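Local structure of cellulosomal scaffoldin (Bacteroides cellulosolvens, 2Y3N) at residues Val6-Asp11 with Leu23-Asp28; Gln37-Tyr42 with Val88-Arg93. The protein carries in this fragment a type II cohesin domain that binds the dockerin of a partner chain, and as a whole scaffoldin probably also binds cellulose. All blocks are in the same frame, centred on the assembly; numbering follows the deposited sequence.

Interaction 1 of 2, residues Val6-Asp11 with Leu23-Asp28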
# COMPACT_ATOMS: atom_id res chain seq x y z
N VAL C 6 -11.54 -4.63 -0.44
CA VAL C 6 -10.38 -4.38 -1.25
C VAL C 6 -10.43 -5.39 -2.37
O VAL C 6 -10.51 -6.59 -2.13
CB VAL C 6 -9.01 -4.53 -0.47
CG1 VAL C 6 -7.85 -4.41 -1.44
CG2 VAL C 6 -8.86 -3.44 0.56
N LEU C 7 -10.32 -4.93 -3.61
CA LEU C 7 -10.27 -5.91 -4.65
C LEU C 7 -9.33 -5.55 -5.78
O LEU C 7 -8.87 -4.39 -5.90
CB LEU C 7 -11.66 -6.24 -5.17
CG LEU C 7 -12.70 -5.20 -5.14
CD1 LEU C 7 -12.33 -4.29 -6.19
CD2 LEU C 7 -13.96 -5.95 -5.47
N THR C 8 -9.04 -6.54 -6.61
CA THR C 8 -8.11 -6.32 -7.66
C THR C 8 -8.57 -6.89 -8.99
O THR C 8 -9.50 -7.71 -9.08
CB THR C 8 -6.76 -6.94 -7.29
OG1 THR C 8 -6.84 -8.34 -7.49
CG2 THR C 8 -6.37 -6.58 -5.86
N ALA C 9 -7.84 -6.48 -10.01
CA ALA C 9 -8.13 -6.87 -11.39
C ALA C 9 -6.86 -6.78 -12.24
O ALA C 9 -5.96 -5.95 -11.99
CB ALA C 9 -9.25 -5.98 -12.00
N ILE C 10 -6.76 -7.72 -13.17
CA ILE C 10 -5.70 -7.69 -14.18
C ILE C 10 -6.26 -7.57 -15.59
O ILE C 10 -7.45 -7.96 -15.86
CB ILE C 10 -4.77 -8.90 -14.08
CG1 ILE C 10 -5.58 -10.20 -14.26
CG2 ILE C 10 -3.98 -8.82 -12.72
CD1 ILE C 10 -4.79 -11.53 -14.47
N ASP C 11 -5.40 -7.03 -16.45
CA ASP C 11 -5.71 -6.74 -17.83
C ASP C 11 -5.65 -8.01 -18.71
O ASP C 11 -6.42 -8.15 -19.69
CB ASP C 11 -4.81 -5.61 -18.39
CG ASP C 11 -3.34 -5.64 -17.88
OD1 ASP C 11 -2.91 -6.49 -17.03
OD2 ASP C 11 -2.58 -4.78 -18.41
N LEU C 23 -1.65 -5.28 -12.12
CA LEU C 23 -2.62 -5.52 -11.04
C LEU C 23 -3.21 -4.18 -10.60
O LEU C 23 -2.53 -3.37 -9.99
CB LEU C 23 -1.88 -6.18 -9.87
CG LEU C 23 -2.82 -6.52 -8.71
CD1 LEU C 23 -3.88 -7.63 -9.18
CD2 LEU C 23 -2.05 -6.98 -7.49
N THR C 24 -4.48 -3.89 -10.95
CA THR C 24 -5.10 -2.72 -10.38
C THR C 24 -5.74 -3.13 -9.06
O THR C 24 -6.52 -4.09 -9.01
CB THR C 24 -6.25 -2.14 -11.39
OG1 THR C 24 -5.60 -1.75 -12.62
CG2 THR C 24 -6.99 -0.86 -10.81
N ILE C 25 -5.53 -2.32 -8.03
CA ILE C 25 -6.07 -2.53 -6.65
C ILE C 25 -7.05 -1.43 -6.35
O ILE C 25 -6.71 -0.23 -6.51
CB ILE C 25 -4.95 -2.49 -5.59
CG1 ILE C 25 -3.88 -3.48 -5.94
CG2 ILE C 25 -5.57 -2.83 -4.25
CD1 ILE C 25 -2.46 -3.16 -5.25
N ASN C 26 -8.30 -1.82 -6.07
CA ASN C 26 -9.35 -0.88 -5.74
C ASN C 26 -9.81 -1.00 -4.31
O ASN C 26 -9.72 -2.06 -3.71
CB ASN C 26 -10.58 -1.08 -6.67
CG ASN C 26 -10.16 -1.08 -8.17
OD1 ASN C 26 -9.91 -0.06 -8.72
ND2 ASN C 26 -10.09 -2.27 -8.79
N VAL C 27 -10.33 0.11 -3.79
CA VAL C 27 -11.15 0.04 -2.61
C VAL C 27 -12.58 0.16 -3.09
O VAL C 27 -12.86 0.81 -4.10
CB VAL C 27 -10.79 1.09 -1.60
CG1 VAL C 27 -9.47 0.70 -0.96
CG2 VAL C 27 -10.76 2.50 -2.22
N ASP C 28 -13.49 -0.46 -2.36
CA ASP C 28 -14.91 -0.35 -2.76
C ASP C 28 -15.75 -0.08 -1.51
O ASP C 28 -15.78 -0.92 -0.60
CB ASP C 28 -15.35 -1.64 -3.46
CG ASP C 28 -16.67 -1.44 -4.18
OD1 ASP C 28 -16.70 -0.82 -5.27
OD2 ASP C 28 -17.71 -1.78 -3.61
O HOH W 1 -5.18 -3.86 -14.35
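Leu7 and Asn26 face each other as an antiparallel hydrogen-bonded pair. Leu7 N donates to Asn26 O at 2.9 Å, and Asn26 N returns a nearly straight bond to Leu7 O at 2.6 Å, the shorter of the two. Their side chains leave on the same face as Ala9 and Thr24. There the end of Leu7 bends toward Asn26 and CD1 rests 3.7 Å from Asn26 CB, so a leucine on a partly exposed face still finds apolar surface in the stem of an asparagine, whose polar end suits a place near solvent.

Ala9 and Thr24 form the next hydrogen-bonded pair. A water links the Ala9 carbonyl oxygen to the Thr24 hydroxyl, lying 2.8 Å from Thr24 OG1, while the small methyl of Ala9 suits its exposed position.

The opposite face carries Val6, Thr8, Ile10, Leu23, Ile25 and Val27 and is largely apolar. With CG anti to the backbone N (chi1 -178°), the Leu23 side chain leans toward strand 4-10, and its CD1 lies 3.5 Å from Thr8 OG1 and 3.7 Å from Ile10 CG2. Thr8 turns its methyl CG2 alongside Ile25 CG1, and Val6 CG1 lies beside Ile25 CG2 at 3.9 Å; beta-branched valine, isoleucine and threonine suit an extended backbone. This antiparallel pair lies in one sheet of the cohesin beta-sandwich, a jelly-roll fold, with its Val6, Thr8 and Ile25 face packed on Phe38 and Phe134 of the other sheet.

Interaction 2 of 2, residues Gln37-Tyr42 with Val88-Arg93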
# COMPACT_ATOMS: atom_id res chain seq x y z
N GLN C 37 -2.31 0.91 3.50
CA GLN C 37 -0.97 0.35 3.33
C GLN C 37 -1.24 -1.11 3.00
O GLN C 37 -2.13 -1.71 3.59
CB GLN C 37 -0.14 0.50 4.60
CG GLN C 37 1.03 -0.53 4.73
CD GLN C 37 1.92 -0.26 5.95
OE1 GLN C 37 1.47 0.34 6.93
NE2 GLN C 37 3.19 -0.72 5.88
N PHE C 38 -0.44 -1.65 2.08
CA PHE C 38 -0.51 -3.05 1.71
C PHE C 38 0.84 -3.72 1.95
O PHE C 38 1.84 -3.06 1.78
CB PHE C 38 -0.84 -3.23 0.20
CG PHE C 38 -2.21 -2.70 -0.21
CD1 PHE C 38 -3.33 -2.93 0.60
CD2 PHE C 38 -2.36 -1.99 -1.39
CE1 PHE C 38 -4.57 -2.47 0.26
CE2 PHE C 38 -3.68 -1.45 -1.75
CZ PHE C 38 -4.75 -1.73 -0.92
N ASN C 39 0.80 -5.01 2.33
CA ASN C 39 1.88 -5.92 2.13
C ASN C 39 1.45 -7.00 1.14
O ASN C 39 0.50 -7.72 1.41
CB ASN C 39 2.30 -6.55 3.46
CG ASN C 39 3.10 -5.59 4.36
OD1 ASN C 39 3.32 -4.39 4.03
ND2 ASN C 39 3.59 -6.11 5.48
N ILE C 40 2.22 -7.13 0.04
CA ILE C 40 1.89 -7.97 -1.08
C ILE C 40 3.07 -8.91 -1.40
O ILE C 40 4.17 -8.45 -1.74
CB ILE C 40 1.51 -7.11 -2.36
CG1 ILE C 40 0.32 -6.19 -2.05
CG2 ILE C 40 1.13 -8.06 -3.50
CD1 ILE C 40 -0.07 -5.24 -3.30
N LYS C 41 2.83 -10.20 -1.20
CA LYS C 41 3.82 -11.22 -1.47
C LYS C 41 3.65 -11.67 -2.92
O LYS C 41 2.50 -11.98 -3.37
CB LYS C 41 3.60 -12.42 -0.53
CG LYS C 41 4.41 -13.71 -1.00
CD LYS C 41 5.64 -13.81 -0.12
CE LYS C 41 6.68 -14.86 -0.59
NZ LYS C 41 7.57 -14.39 -1.76
N TYR C 42 4.74 -11.71 -3.67
CA TYR C 42 4.76 -12.32 -5.01
C TYR C 42 5.93 -13.34 -5.13
O TYR C 42 6.84 -13.37 -4.32
CB TYR C 42 4.90 -11.26 -6.14
CG TYR C 42 6.18 -10.49 -5.98
CD1 TYR C 42 6.22 -9.36 -5.13
CD2 TYR C 42 7.36 -10.86 -6.68
CE1 TYR C 42 7.46 -8.64 -4.92
CE2 TYR C 42 8.61 -10.12 -6.48
CZ TYR C 42 8.60 -9.02 -5.60
OH TYR C 42 9.74 -8.28 -5.37
N VAL C 88 8.32 -9.27 -1.28
CA VAL C 88 7.28 -8.61 -0.50
C VAL C 88 7.29 -7.12 -0.82
O VAL C 88 8.30 -6.43 -0.58
CB VAL C 88 7.40 -8.94 1.04
CG1 VAL C 88 6.41 -8.18 1.91
CG2 VAL C 88 7.15 -10.44 1.29
N LEU C 89 6.17 -6.64 -1.34
CA LEU C 89 6.01 -5.22 -1.58
C LEU C 89 5.41 -4.62 -0.34
O LEU C 89 4.45 -5.15 0.20
CB LEU C 89 5.03 -4.99 -2.77
CG LEU C 89 5.56 -5.54 -4.09
CD1 LEU C 89 4.57 -5.12 -5.16
CD2 LEU C 89 6.97 -4.97 -4.38
N ASN C 90 5.93 -3.47 0.08
CA ASN C 90 5.34 -2.80 1.24
C ASN C 90 5.20 -1.30 0.98
O ASN C 90 6.17 -0.56 0.99
CB ASN C 90 6.06 -3.15 2.57
CG ASN C 90 5.70 -2.17 3.72
OD1 ASN C 90 4.56 -1.74 3.83
ND2 ASN C 90 6.67 -1.82 4.52
N PHE C 91 3.89 -0.86 0.76
CA PHE C 91 3.74 0.52 0.35
C PHE C 91 2.42 1.13 0.77
O PHE C 91 1.45 0.41 1.04
CB PHE C 91 3.90 0.64 -1.17
CG PHE C 91 2.91 -0.17 -1.95
CD1 PHE C 91 1.67 0.35 -2.29
CD2 PHE C 91 3.21 -1.46 -2.35
CE1 PHE C 91 0.76 -0.39 -3.01
CE2 PHE C 91 2.30 -2.22 -3.06
CZ PHE C 91 1.07 -1.68 -3.39
N GLY C 92 2.28 2.36 0.79
CA GLY C 92 0.99 2.95 1.05
C GLY C 92 1.00 4.42 0.68
O GLY C 92 2.04 5.00 0.42
N ARG C 93 -0.20 5.00 0.71
CA ARG C 93 -0.38 6.42 0.44
C ARG C 93 -1.51 6.94 1.32
O ARG C 93 -2.50 6.24 1.56
CB ARG C 93 -0.74 6.61 -1.01
CG ARG C 93 -0.88 8.07 -1.53
CD ARG C 93 -1.04 8.02 -3.01
NE ARG C 93 -1.32 9.31 -3.63
CZ ARG C 93 -0.42 10.23 -3.97
NH1 ARG C 93 0.83 10.11 -3.58
NH2 ARG C 93 -0.80 11.37 -4.59
O HOH W 2 5.60 -0.49 7.35
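Phe91 turns its ring toward strand 33-41, where CZ meets Ile40 CD1 at 3.7 Å and CE1 approaches the edge of the Phe38 ring, near its plane, at CD2. Phe91 CG stands between its own backbone N and carbonyl carbon (chi1 59°), which brings the ring across toward Phe38 and Ile40. On the same face Leu89 CG lies 3.7 Å from Tyr42 CE1, the two side chains crossing at about a right angle. Large apolar groups suit this buried face.

The other face carries Gln37, Asn39, Asn90 and Lys41 beside Val88 and Gly92, and is mostly polar. Gln37, extended beyond CG, lays its NE2 2.7 Å from Asn90 OD1, with an N-H...O angle of 159°; the two amide planes are only 13° apart. A water accepts from the same NE2. Gln37 OE1 is held by Met17 N of the glycoside hydrolase chain, so this buried amide joins the sheet to its partner. Replacing Gln37 by an alanine would probably leave Asn90 OD1 without this donor and Met17 N of the hydrolase chain without its acceptor.

Gly92 sits opposite Gln37 with CA atoms 4.0 Å apart, where a CB would clash with Gln37 CA. Four backbone bonds, from Phe38 N to Phe91 O at 3.0 Å through Leu89 N to Ile40 O at 2.7 Å, fix the register.

Strand 33-41 is also bonded to strands 129-134 and 147-151, and strand 88-95 pairs with strand 76-80. Against the aromatic face lie strands 20-28 and 111-120 of the other sheet, with Val116 touching Leu89 and Phe91.

Interactions 1 and 2 belong to different sheets of one cohesin domain, their centres about 14 Å apart, and their apolar faces meet. Ile25 CG2 packs 3.4 Å from Phe38 CE2, and Ile25 CD1 lies 3.7 Å from Ile40 CD1; strands 20-28 and 33-41, one from each pair, follow each other in the chain. Interaction 2 is the more buried, and aromatic rings dominate its inner face, whereas interaction 1 is partly buried and brings mainly branched aliphatic groups. Their remaining faces also differ: interaction 1 keeps to its own chain within the assembly, but Gln37 and Asn90 of interaction 2 meet the hydrolase chain.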